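PDB 5IMU: Tat (Twin-arginine translocation) pathway signal sequence containing protein from Mycobacterium tuberculosis, which is of unknown function, a conserved hypothetical protein with a predicted Tat signal and a C-terminal part that joins an alpha/beta region to a helix bundle. Local coordinates for residues T184-G187 against D188-L192; T153-L156 against E157-E161; V121-F124 against G125-L128. One frame throughout, in Å; residues are numbered along the deposited sequence.

Overall arrangement
Along the chain from its N terminus, a small mixed beta sheet with flanking helices comes first, and all three contacts follow it, in the helical C-terminal part that matches DUF5631. Contact 3 turns the loop after helix 111-115 into helix 124-133. Contact 2 closes the loop between helix 140-151 and helix 157-177 at the start of the latter. Contact 1 lies within the next helix, 183-199. The three are in series, so none nests in or crosses another. Contacts 1 and 3, whose centres are about 17 Å apart, do not touch; contact 3 instead packs on the later part of the same helix, Phe124 and Leu128 on Leu198, while Val155 and Ala160 of contact 2 reach Ile199.

Contact 1 (T184-G187 against D188-L192); sequences TAVG and DWMLL
Val186 turns CG1 anti to its backbone N (chi1 173°) and Met190 carries CG beside its own N (chi1 -68°) with the chain extended beyond, which brings the two side chains together one helical turn apart. They meet at an angle, the terminal methyl CE of Met190 lying 3.7 Å from CG1 of Val186. On its way out the methionine passes the carbonyl of Val186, with CG 3.4 Å from Val186 O.

That same oxygen accepts Met190 N at 2.9 Å, one of four successive i to i+4 bonds that make this an ordinary alpha-helical stretch. The others run from Asp188 N to Thr184 O, from Trp189 N to Ala185 O and from Leu191 N to Gly187 O. The run belongs to helix 183-199 of the C-terminal bundle, in the part assigned to DUF5631. Gly187 is buried in the middle of it.

Asp188 sends its carboxylate back along the helix, and OD1 comes within 3.5 Å of Thr184 O, a pair of acceptors that cannot bond to each other. Arg135 lies beside both oxygens: its NE forms a salt bridge with Asp188 OD1 and its NH2 a hydrogen bond with Thr184 O, which would probably offset their repulsion. Ser137 holds OD2. The indole of Trp189 leads away from the preceding turn to meet Trp54 edge-to-face, although its CB still sits 3.2 Å from Val186 O.

Contact 2 (T153-L156 against E157-E161); sequences TGVL and ENEAE
Leu156 and Glu159 meet at the start of helix 157-177, where Leu156 occupies the N-cap position and Glu159 reaches back to the backbone N-H of Leu156. This is the side-chain-to-backbone half of a capping box: the third residue of the first turn accepts the N-cap N-H. A leucine at the cap has no side-chain acceptor with which to return the bond.

Among the hydrogen bonds, the one from Leu156 N to Glu159 OE1 is 2.9 Å long and nearly straight at 173°. The donor comes from above the carboxylate plane, 44° out of it. Glu159 manages this reach with CG beside its own N (chi1 -67°) and the chain extended beyond. The carbonyl of Leu156 opens the helical pattern by accepting Ala160 N at 3.0 Å, in the carbonyl plane; Glu159 N adds a weak, bent bond to the same oxygen.

The remaining contacts are van der Waals. CB of Val155 sits 3.4 Å from Glu159 OE1, so the carboxylate oxygen that takes the N-H is flanked by an aliphatic carbon. Val155 also packs on Ile145 of helix 140-151 and Ile199 of helix 183-199, and the chain of Glu159 lies against Ile141 and Ile145. The cap therefore sits where the incoming loop passes these neighbouring helices.

On the outer side, Leu156 and Asn158 lie side by side and point the same way, both at the exposed surface. The amide nitrogen ND2 of Asn158 lies alongside the leucine, 3.4 Å from Leu156 CB and 3.7 Å from the methyl Leu156 CD1.

Contact 3 (V121-F124 against G125-L128); sequences VDEF and GPTL
Glu123 and Thr127 make the close-packed part of this contact, at the start of helix 124-133. The carbonyl of Glu123 accepts Thr127 N at 2.9 Å, the donor standing nearly along the C=O axis. Thr127 OG1, placed beside its own backbone N by chi1 of -63°, lies 2.7 Å from Glu123 O and 3.0 Å from Asp122 O, two acceptors near its single hydroxyl proton.

The inward side is apolar. Phe124 and Leu128 run side by side in the same direction, ring carbon CZ of Phe124 4.0 Å from CD1 of Leu128, and both pack on Leu198 of helix 183-199. The Phe124 side chain also touches Ala206 and Leu210 of helix 203-216, while Val121 N is held by Asn207 OD1 of that helix. Helix 124-133 thus begins against helices 183-199 and 203-216.

Toward solvent the fit is looser. The exposed side chain of Glu123 bends at chi2 and crosses Pro126 at an angle, OE1 coming 4.0 Å from the ring carbon CG of Pro126, a glancing touch. The arrangement is a helix N-terminus with proline at N3, where its missing N-H costs the helix no bond, entered through a left-handed N-cap residue (Glu123, phi/psi 47°/59°).

Contact 1 (T184-G187 against D188-L192)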
loop_
_atom_site.group_PDB
_atom_site.type_symbol
_atom_site.label_atom_id
_atom_site.label_comp_id
_atom_site.label_asym_id
_atom_site.label_seq_id
_atom_site.Cartn_x
_atom_site.Cartn_y
_atom_site.Cartn_z
ATOM N N THR A 184 6.891 -13.305 3.453
ATOM C CA THR A 184 5.837 -14.252 3.797
ATOM C C THR A 184 4.737 -13.577 4.609
ATOM O O THR A 184 3.549 -13.687 4.282
ATOM C CB THR A 184 6.437 -15.428 4.570
ATOM O OG1 THR A 184 6.990 -16.378 3.650
ATOM C CG2 THR A 184 5.384 -16.101 5.443
ATOM N N ALA A 185 5.119 -12.868 5.675
ATOM C CA ALA A 185 4.129 -12.190 6.505
ATOM C C ALA A 185 3.464 -11.040 5.761
ATOM O O ALA A 185 2.284 -10.752 5.995
ATOM C CB ALA A 185 4.777 -11.688 7.795
ATOM N N VAL A 186 4.195 -10.375 4.865
ATOM C CA VAL A 186 3.595 -9.313 4.063
ATOM C C VAL A 186 2.521 -9.883 3.144
ATOM O O VAL A 186 1.445 -9.295 2.981
ATOM C CB VAL A 186 4.682 -8.563 3.270
ATOM C CG1 VAL A 186 4.051 -7.574 2.306
ATOM C CG2 VAL A 186 5.634 -7.850 4.219
ATOM N N GLY A 187 2.794 -11.038 2.534
ATOM C CA GLY A 187 1.794 -11.674 1.694
ATOM C C GLY A 187 0.518 -11.994 2.450
ATOM O O GLY A 187 -0.585 -11.783 1.941
ATOM N N ASP A 188 0.651 -12.501 3.677
ATOM C CA ASP A 188 -0.521 -12.743 4.516
ATOM C C ASP A 188 -1.291 -11.451 4.765
ATOM O O ASP A 188 -2.525 -11.424 4.688
ATOM C CB ASP A 188 -0.092 -13.375 5.840
ATOM C CG ASP A 188 0.352 -14.817 5.684
ATOM O OD1 ASP A 188 0.479 -15.287 4.533
ATOM O OD2 ASP A 188 0.580 -15.484 6.716
ATOM N N TRP A 189 -0.571 -10.373 5.085
ATOM C CA TRP A 189 -1.183 -9.056 5.246
ATOM C C TRP A 189 -1.992 -8.671 4.011
ATOM O O TRP A 189 -3.119 -8.175 4.119
ATOM C CB TRP A 189 -0.079 -8.032 5.527
ATOM C CG TRP A 189 -0.516 -6.673 5.993
ATOM C CD1 TRP A 189 -1.794 -6.222 6.167
ATOM C CD2 TRP A 189 0.346 -5.584 6.342
ATOM N NE1 TRP A 189 -1.778 -4.917 6.605
ATOM C CE2 TRP A 189 -0.476 -4.503 6.719
ATOM C CE3 TRP A 189 1.734 -5.419 6.372
ATOM C CZ2 TRP A 189 0.048 -3.273 7.121
ATOM C CZ3 TRP A 189 2.249 -4.201 6.772
ATOM C CH2 TRP A 189 1.408 -3.144 7.142
ATOM N N MET A 190 -1.434 -8.920 2.822
ATOM C CA MET A 190 -2.118 -8.558 1.583
ATOM C C MET A 190 -3.389 -9.378 1.381
ATOM O O MET A 190 -4.431 -8.833 0.998
ATOM C CB MET A 190 -1.176 -8.739 0.393
ATOM C CG MET A 190 -0.016 -7.755 0.350
ATOM S SD MET A 190 1.238 -8.237 -0.853
ATOM C CE MET A 190 2.307 -6.801 -0.825
ATOM N N LEU A 191 -3.320 -10.693 1.621
ATOM C CA LEU A 191 -4.497 -11.537 1.436
ATOM C C LEU A 191 -5.607 -11.169 2.413
ATOM O O LEU A 191 -6.783 -11.119 2.035
ATOM C CB LEU A 191 -4.124 -13.011 1.594
ATOM C CG LEU A 191 -3.726 -13.795 0.342
ATOM C CD1 LEU A 191 -3.518 -15.265 0.686
ATOM C CD2 LEU A 191 -4.761 -13.640 -0.764
ATOM N N LEU A 192 -5.256 -10.919 3.676
ATOM C CA LEU A 192 -6.264 -10.496 4.642
ATOM C C LEU A 192 -6.867 -9.151 4.254
ATOM O O LEU A 192 -8.073 -8.931 4.425
ATOM C CB LEU A 192 -5.654 -10.428 6.041
ATOM C CG LEU A 192 -5.081 -11.730 6.607
ATOM C CD1 LEU A 192 -4.325 -11.468 7.903
ATOM C CD2 LEU A 192 -6.180 -12.761 6.823
#

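Contact 2 (T153-L156 against E157-E161)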
loop_
_atom_site.group_PDB
_atom_site.type_symbol
_atom_site.label_atom_id
_atom_site.label_comp_id
_atom_site.label_asym_id
_atom_site.label_seq_id
_atom_site.Cartn_x
_atom_site.Cartn_y
_atom_site.Cartn_z
ATOM N N THR A 153 -22.044 -13.539 0.313
ATOM C CA THR A 153 -23.170 -13.966 1.132
ATOM C C THR A 153 -23.318 -13.155 2.410
ATOM O O THR A 153 -24.379 -13.211 3.040
ATOM C CB THR A 153 -23.034 -15.444 1.498
ATOM O OG1 THR A 153 -22.830 -15.570 2.910
ATOM C CG2 THR A 153 -21.857 -16.051 0.782
ATOM N N GLY A 154 -22.291 -12.410 2.807
ATOM C CA GLY A 154 -22.338 -11.667 4.049
ATOM C C GLY A 154 -21.750 -12.461 5.195
ATOM O O GLY A 154 -21.943 -13.676 5.278
ATOM N N VAL A 155 -21.024 -11.787 6.081
ATOM C CA VAL A 155 -20.390 -12.430 7.222
ATOM C C VAL A 155 -20.935 -11.799 8.499
ATOM O O VAL A 155 -21.638 -10.790 8.472
ATOM C CB VAL A 155 -18.853 -12.333 7.170
ATOM C CG1 VAL A 155 -18.318 -13.086 5.959
ATOM C CG2 VAL A 155 -18.415 -10.875 7.129
ATOM N N LEU A 156 -20.601 -12.418 9.628
ATOM C CA LEU A 156 -21.055 -11.923 10.915
ATOM C C LEU A 156 -20.132 -10.819 11.422
ATOM O O LEU A 156 -18.978 -10.693 11.004
ATOM C CB LEU A 156 -21.125 -13.059 11.936
ATOM C CG LEU A 156 -22.012 -14.258 11.598
ATOM C CD1 LEU A 156 -22.006 -15.248 12.751
ATOM C CD2 LEU A 156 -23.427 -13.807 11.278
ATOM N N GLU A 157 -20.658 -10.009 12.344
ATOM C CA GLU A 157 -19.877 -8.892 12.863
ATOM C C GLU A 157 -18.644 -9.376 13.609
ATOM O O GLU A 157 -17.563 -8.790 13.485
ATOM C CB GLU A 157 -20.726 -8.021 13.783
ATOM C CG GLU A 157 -19.976 -6.795 14.296
ATOM C CD GLU A 157 -19.720 -5.772 13.210
ATOM O OE1 GLU A 157 -20.586 -5.635 12.326
ATOM O OE2 GLU A 157 -18.669 -5.091 13.238
ATOM N N ASN A 158 -18.789 -10.436 14.407
ATOM C CA ASN A 158 -17.630 -10.965 15.111
ATOM C C ASN A 158 -16.586 -11.487 14.135
ATOM O O ASN A 158 -15.395 -11.517 14.462
ATOM C CB ASN A 158 -18.048 -12.071 16.083
ATOM C CG ASN A 158 -18.251 -13.407 15.392
ATOM O OD1 ASN A 158 -17.353 -14.251 15.367
ATOM N ND2 ASN A 158 -19.435 -13.606 14.828
ATOM N N GLU A 159 -17.010 -11.885 12.934
ATOM C CA GLU A 159 -16.053 -12.348 11.936
ATOM C C GLU A 159 -15.317 -11.176 11.294
ATOM O O GLU A 159 -14.114 -11.267 11.024
ATOM C CB GLU A 159 -16.770 -13.206 10.892
ATOM C CG GLU A 159 -17.281 -14.519 11.484
ATOM C CD GLU A 159 -18.245 -15.264 10.582
ATOM O OE1 GLU A 159 -18.764 -14.658 9.621
ATOM O OE2 GLU A 159 -18.485 -16.464 10.842
ATOM N N ALA A 160 -16.017 -10.064 11.056
ATOM C CA ALA A 160 -15.341 -8.854 10.603
ATOM C C ALA A 160 -14.403 -8.317 11.676
ATOM O O ALA A 160 -13.303 -7.842 11.371
ATOM C CB ALA A 160 -16.368 -7.791 10.206
ATOM N N GLU A 161 -14.821 -8.391 12.942
ATOM C CA GLU A 161 -13.979 -7.918 14.036
ATOM C C GLU A 161 -12.705 -8.748 14.148
ATOM O O GLU A 161 -11.608 -8.203 14.319
ATOM C CB GLU A 161 -14.762 -7.953 15.349
ATOM C CG GLU A 161 -15.877 -6.924 15.431
ATOM C CD GLU A 161 -16.807 -7.165 16.604
ATOM O OE1 GLU A 161 -16.905 -8.323 17.063
ATOM O OE2 GLU A 161 -17.441 -6.197 17.074
#

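Contact 3 (V121-F124 against G125-L128)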
loop_
_atom_site.group_PDB
_atom_site.type_symbol
_atom_site.label_atom_id
_atom_site.label_comp_id
_atom_site.label_asym_id
_atom_site.label_seq_id
_atom_site.Cartn_x
_atom_site.Cartn_y
_atom_site.Cartn_z
ATOM N N VAL A 121 -8.011 -8.537 -12.016
ATOM C CA VAL A 121 -7.336 -9.827 -12.044
ATOM C C VAL A 121 -8.234 -10.858 -12.715
ATOM O O VAL A 121 -9.457 -10.864 -12.528
ATOM C CB VAL A 121 -6.957 -10.248 -10.614
ATOM C CG1 VAL A 121 -6.601 -11.728 -10.548
ATOM C CG2 VAL A 121 -5.804 -9.398 -10.100
ATOM N N ASP A 122 -7.628 -11.727 -13.522
ATOM C CA ASP A 122 -8.378 -12.798 -14.164
ATOM C C ASP A 122 -8.891 -13.787 -13.124
ATOM O O ASP A 122 -8.155 -14.196 -12.220
ATOM C CB ASP A 122 -7.505 -13.523 -15.188
ATOM C CG ASP A 122 -8.266 -14.590 -15.952
ATOM O OD1 ASP A 122 -9.334 -14.267 -16.513
ATOM O OD2 ASP A 122 -7.803 -15.751 -15.986
ATOM N N GLU A 123 -10.159 -14.175 -13.265
ATOM C CA GLU A 123 -10.834 -15.086 -12.341
ATOM C C GLU A 123 -10.575 -14.680 -10.890
ATOM O O GLU A 123 -10.025 -15.441 -10.094
ATOM C CB GLU A 123 -10.404 -16.537 -12.583
ATOM C CG GLU A 123 -10.662 -17.056 -13.989
ATOM C CD GLU A 123 -12.139 -17.198 -14.307
ATOM O OE1 GLU A 123 -12.953 -17.291 -13.364
ATOM O OE2 GLU A 123 -12.484 -17.228 -15.506
ATOM N N PHE A 124 -10.979 -13.447 -10.565
ATOM C CA PHE A 124 -10.658 -12.868 -9.262
ATOM C C PHE A 124 -11.056 -13.792 -8.117
ATOM O O PHE A 124 -10.252 -14.066 -7.218
ATOM C CB PHE A 124 -11.345 -11.510 -9.104
ATOM C CG PHE A 124 -11.325 -10.990 -7.694
ATOM C CD1 PHE A 124 -10.212 -10.325 -7.204
ATOM C CD2 PHE A 124 -12.412 -11.178 -6.854
ATOM C CE1 PHE A 124 -10.185 -9.853 -5.904
ATOM C CE2 PHE A 124 -12.391 -10.711 -5.553
ATOM C CZ PHE A 124 -11.276 -10.046 -5.078
ATOM N N GLY A 125 -12.296 -14.273 -8.132
ATOM C CA GLY A 125 -12.824 -15.093 -7.066
ATOM C C GLY A 125 -12.065 -16.389 -6.856
ATOM O O GLY A 125 -11.538 -16.653 -5.769
ATOM N N PRO A 126 -12.019 -17.240 -7.885
ATOM C CA PRO A 126 -11.225 -18.475 -7.773
ATOM C C PRO A 126 -9.764 -18.230 -7.443
ATOM O O PRO A 126 -9.159 -19.037 -6.725
ATOM C CB PRO A 126 -11.390 -19.118 -9.158
ATOM C CG PRO A 126 -12.717 -18.634 -9.631
ATOM C CD PRO A 126 -12.846 -17.225 -9.107
ATOM N N THR A 127 -9.181 -17.139 -7.944
ATOM C CA THR A 127 -7.784 -16.836 -7.643
ATOM C C THR A 127 -7.581 -16.603 -6.149
ATOM O O THR A 127 -6.612 -17.100 -5.562
ATOM C CB THR A 127 -7.329 -15.612 -8.441
ATOM O OG1 THR A 127 -7.386 -15.900 -9.844
ATOM C CG2 THR A 127 -5.907 -15.220 -8.069
ATOM N N LEU A 128 -8.485 -15.849 -5.518
ATOM C CA LEU A 128 -8.358 -15.586 -4.088
ATOM C C LEU A 128 -8.538 -16.864 -3.277
ATOM O O LEU A 128 -7.800 -17.104 -2.315
ATOM C CB LEU A 128 -9.370 -14.519 -3.656
ATOM C CG LEU A 128 -9.332 -13.935 -2.236
ATOM C CD1 LEU A 128 -10.000 -12.570 -2.230
ATOM C CD2 LEU A 128 -10.005 -14.839 -1.207
#